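Local coordinates for protein-glutamine gamma-glutamyltransferase (Pagrus major, PDB 1G0D) that probably catalyses the calcium-dependent cross-linking of proteins, joining peptide-bound glutamine to peptide-bound lysine or to small primary amines with release of ammonia, at residues F134-R139 and S149-Y154. Sequence-based numbering, arbitrary orientation.
With SO4 (sulfate ion), chain B.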
loop_
_atom_site.group_PDB
_atom_site.type_symbol
_atom_site.label_atom_id
_atom_site.label_comp_id
_atom_site.label_asym_id
_atom_site.label_seq_id
_atom_site.Cartn_x
_atom_site.Cartn_y
_atom_site.Cartn_z
ATOM N N PHE A 134 -0.179 0.608 19.326
ATOM C CA PHE A 134 0.857 1.631 19.357
ATOM C C PHE A 134 0.134 2.965 19.620
ATOM O O PHE A 134 -1.031 3.118 19.278
ATOM C CB PHE A 134 1.580 1.661 17.997
ATOM C CG PHE A 134 2.614 0.577 17.835
ATOM C CD1 PHE A 134 2.370 -0.528 17.020
ATOM C CD2 PHE A 134 3.809 0.625 18.537
ATOM C CE1 PHE A 134 3.302 -1.571 16.923
ATOM C CE2 PHE A 134 4.750 -0.415 18.447
ATOM C CZ PHE A 134 4.497 -1.507 17.648
ATOM N N ASN A 135 0.827 3.940 20.206
ATOM C CA ASN A 135 0.223 5.229 20.534
ATOM C C ASN A 135 0.991 6.411 19.975
ATOM O O ASN A 135 1.832 6.978 20.670
ATOM C CB ASN A 135 0.176 5.389 22.043
ATOM C CG ASN A 135 -0.904 6.314 22.478
ATOM O OD1 ASN A 135 -1.475 7.028 21.658
ATOM N ND2 ASN A 135 -1.213 6.320 23.767
ATOM N N PRO A 136 0.732 6.795 18.708
ATOM C CA PRO A 136 1.441 7.937 18.124
ATOM C C PRO A 136 1.013 9.285 18.683
ATOM O O PRO A 136 1.547 10.305 18.272
ATOM C CB PRO A 136 1.151 7.836 16.622
ATOM C CG PRO A 136 0.033 6.925 16.478
ATOM C CD PRO A 136 -0.169 6.148 17.751
ATOM N N TRP A 137 0.040 9.302 19.594
ATOM C CA TRP A 137 -0.381 10.556 20.192
ATOM C C TRP A 137 0.301 10.765 21.533
ATOM O O TRP A 137 0.198 11.839 22.108
ATOM C CB TRP A 137 -1.858 10.562 20.444
ATOM C CG TRP A 137 -2.652 10.615 19.242
ATOM C CD1 TRP A 137 -3.028 11.726 18.565
ATOM C CD2 TRP A 137 -3.203 9.499 18.542
ATOM N NE1 TRP A 137 -3.791 11.377 17.463
ATOM C CE2 TRP A 137 -3.910 10.017 17.423
ATOM C CE3 TRP A 137 -3.167 8.106 18.746
ATOM C CZ2 TRP A 137 -4.581 9.183 16.502
ATOM C CZ3 TRP A 137 -3.835 7.275 17.817
ATOM C CH2 TRP A 137 -4.527 7.826 16.713
ATOM N N CYS A 138 0.958 9.725 22.047
ATOM C CA CYS A 138 1.660 9.794 23.320
ATOM C C CYS A 138 3.109 10.190 23.078
ATOM O O CYS A 138 3.855 9.466 22.442
ATOM C CB CYS A 138 1.618 8.446 23.989
ATOM S SG CYS A 138 2.815 8.328 25.285
ATOM N N ARG A 139 3.524 11.324 23.622
ATOM C CA ARG A 139 4.863 11.834 23.360
ATOM C C ARG A 139 6.037 11.006 23.682
ATOM O O ARG A 139 7.103 11.291 23.171
ATOM C CB ARG A 139 5.059 13.176 24.010
ATOM C CG ARG A 139 4.384 13.259 25.307
ATOM C CD ARG A 139 5.072 14.264 26.128
ATOM N NE ARG A 139 6.490 13.994 26.205
ATOM C CZ ARG A 139 7.412 14.801 25.687
ATOM N NH1 ARG A 139 7.041 15.927 25.050
ATOM N NH2 ARG A 139 8.703 14.494 25.842
ATOM N N SER A 149 -3.264 16.497 12.899
ATOM C CA SER A 149 -3.917 16.440 11.598
ATOM C C SER A 149 -3.345 15.346 10.659
ATOM O O SER A 149 -4.021 14.850 9.745
ATOM C CB SER A 149 -3.815 17.790 10.928
ATOM O OG SER A 149 -2.699 17.832 10.065
ATOM N N LYS A 150 -2.097 14.963 10.894
ATOM C CA LYS A 150 -1.472 13.957 10.065
ATOM C C LYS A 150 -1.754 12.584 10.612
ATOM O O LYS A 150 -1.711 11.611 9.883
ATOM C CB LYS A 150 0.019 14.193 10.015
ATOM C CG LYS A 150 0.372 15.456 9.329
ATOM C CD LYS A 150 1.814 15.476 9.085
ATOM C CE LYS A 150 2.222 16.872 8.742
ATOM N NZ LYS A 150 3.665 16.831 8.368
ATOM N N LEU A 151 -2.024 12.502 11.907
ATOM C CA LEU A 151 -2.333 11.214 12.519
ATOM C C LEU A 151 -3.746 10.805 12.103
ATOM O O LEU A 151 -4.083 9.627 12.024
ATOM C CB LEU A 151 -2.213 11.303 14.044
ATOM C CG LEU A 151 -0.770 11.176 14.537
ATOM C CD1 LEU A 151 -0.674 11.515 16.019
ATOM C CD2 LEU A 151 -0.294 9.779 14.275
ATOM N N GLN A 152 -4.569 11.796 11.804
ATOM C CA GLN A 152 -5.943 11.546 11.386
ATOM C C GLN A 152 -5.975 10.878 10.031
ATOM O O GLN A 152 -6.836 10.038 9.761
ATOM C CB GLN A 152 -6.701 12.867 11.329
ATOM C CG GLN A 152 -8.113 12.728 10.914
ATOM C CD GLN A 152 -8.833 11.680 11.720
ATOM O OE1 GLN A 152 -8.720 11.653 12.972
ATOM N NE2 GLN A 152 -9.583 10.797 11.017
ATOM N N GLU A 153 -5.036 11.279 9.171
ATOM C CA GLU A 153 -4.934 10.714 7.838
ATOM C C GLU A 153 -4.125 9.429 7.853
ATOM O O GLU A 153 -4.562 8.402 7.340
ATOM C CB GLU A 153 -4.253 11.694 6.891
ATOM C CG GLU A 153 -3.953 11.107 5.501
ATOM C CD GLU A 153 -5.213 10.748 4.696
ATOM O OE1 GLU A 153 -6.314 11.203 5.070
ATOM O OE2 GLU A 153 -5.108 10.011 3.684
ATOM N N TYR A 154 -2.953 9.491 8.472
ATOM C CA TYR A 154 -2.060 8.347 8.532
ATOM C C TYR A 154 -2.361 7.235 9.532
ATOM O O TYR A 154 -1.699 6.206 9.497
ATOM C CB TYR A 154 -0.647 8.843 8.723
ATOM C CG TYR A 154 -0.276 9.897 7.724
ATOM C CD1 TYR A 154 -0.663 9.766 6.384
ATOM C CD2 TYR A 154 0.474 11.019 8.109
ATOM C CE1 TYR A 154 -0.311 10.713 5.454
ATOM C CE2 TYR A 154 0.840 11.984 7.185
ATOM C CZ TYR A 154 0.445 11.819 5.858
ATOM O OH TYR A 154 0.855 12.729 4.922
HETATM S S SO4 B . 5.561 14.814 5.418
HETATM O O1 SO4 B . 6.819 14.264 5.242
HETATM O O2 SO4 B . 5.018 14.284 6.611
HETATM O O3 SO4 B . 5.858 16.150 5.677
HETATM O O4 SO4 B . 4.797 14.693 4.206
#
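Pro136 and Trp137, neighbours on the loop that follows strand 121-133, both pack against Leu151 of helix 148-156, its two methyls divided between them. Just ahead of this pair, Asn135 shapes the loop: its carbonyl O takes the N-H of Cys138 to close a type I beta turn through Pro136 and Trp137, while its OD1 accepts a weak bond from Trp137 N and lies in the plane of the indole at the ring's edge. The ND2 of Asn135 reaches Arg36 O, tying the turn to the backbone just after strand 33-35. Pro136 meets Leu151 through the rim of its ring, with CB 3.4 Å and CG 3.6 Å from Leu151 CD2. The other methyl serves Trp137: Leu151 CD1 sits over the five-membered ring, 3.6 Å from its centroid and 19° off the normal, a CH-pi contact made face-on. With CG of Trp137 anti to its carbonyl carbon (chi1 -70°), the indole lies alongside the leucine, the two side chains pointing opposite ways, and Trp137 NE1 is also 3.8 Å from Leu151 CB. Further along the helix, Val155 and Met156 touch the indole, and Arg23 makes a cation-pi contact with it. Replacing Trp137 by an alanine would probably leave Leu151 CD1 without the aromatic face it packs against and Arg23 without its pi partner. The arrangement is apolar packing away from the catalytic triad, in which the turn leaving the N-terminal beta-sandwich of the transglutaminase fold is laid against the first helix of the catalytic core.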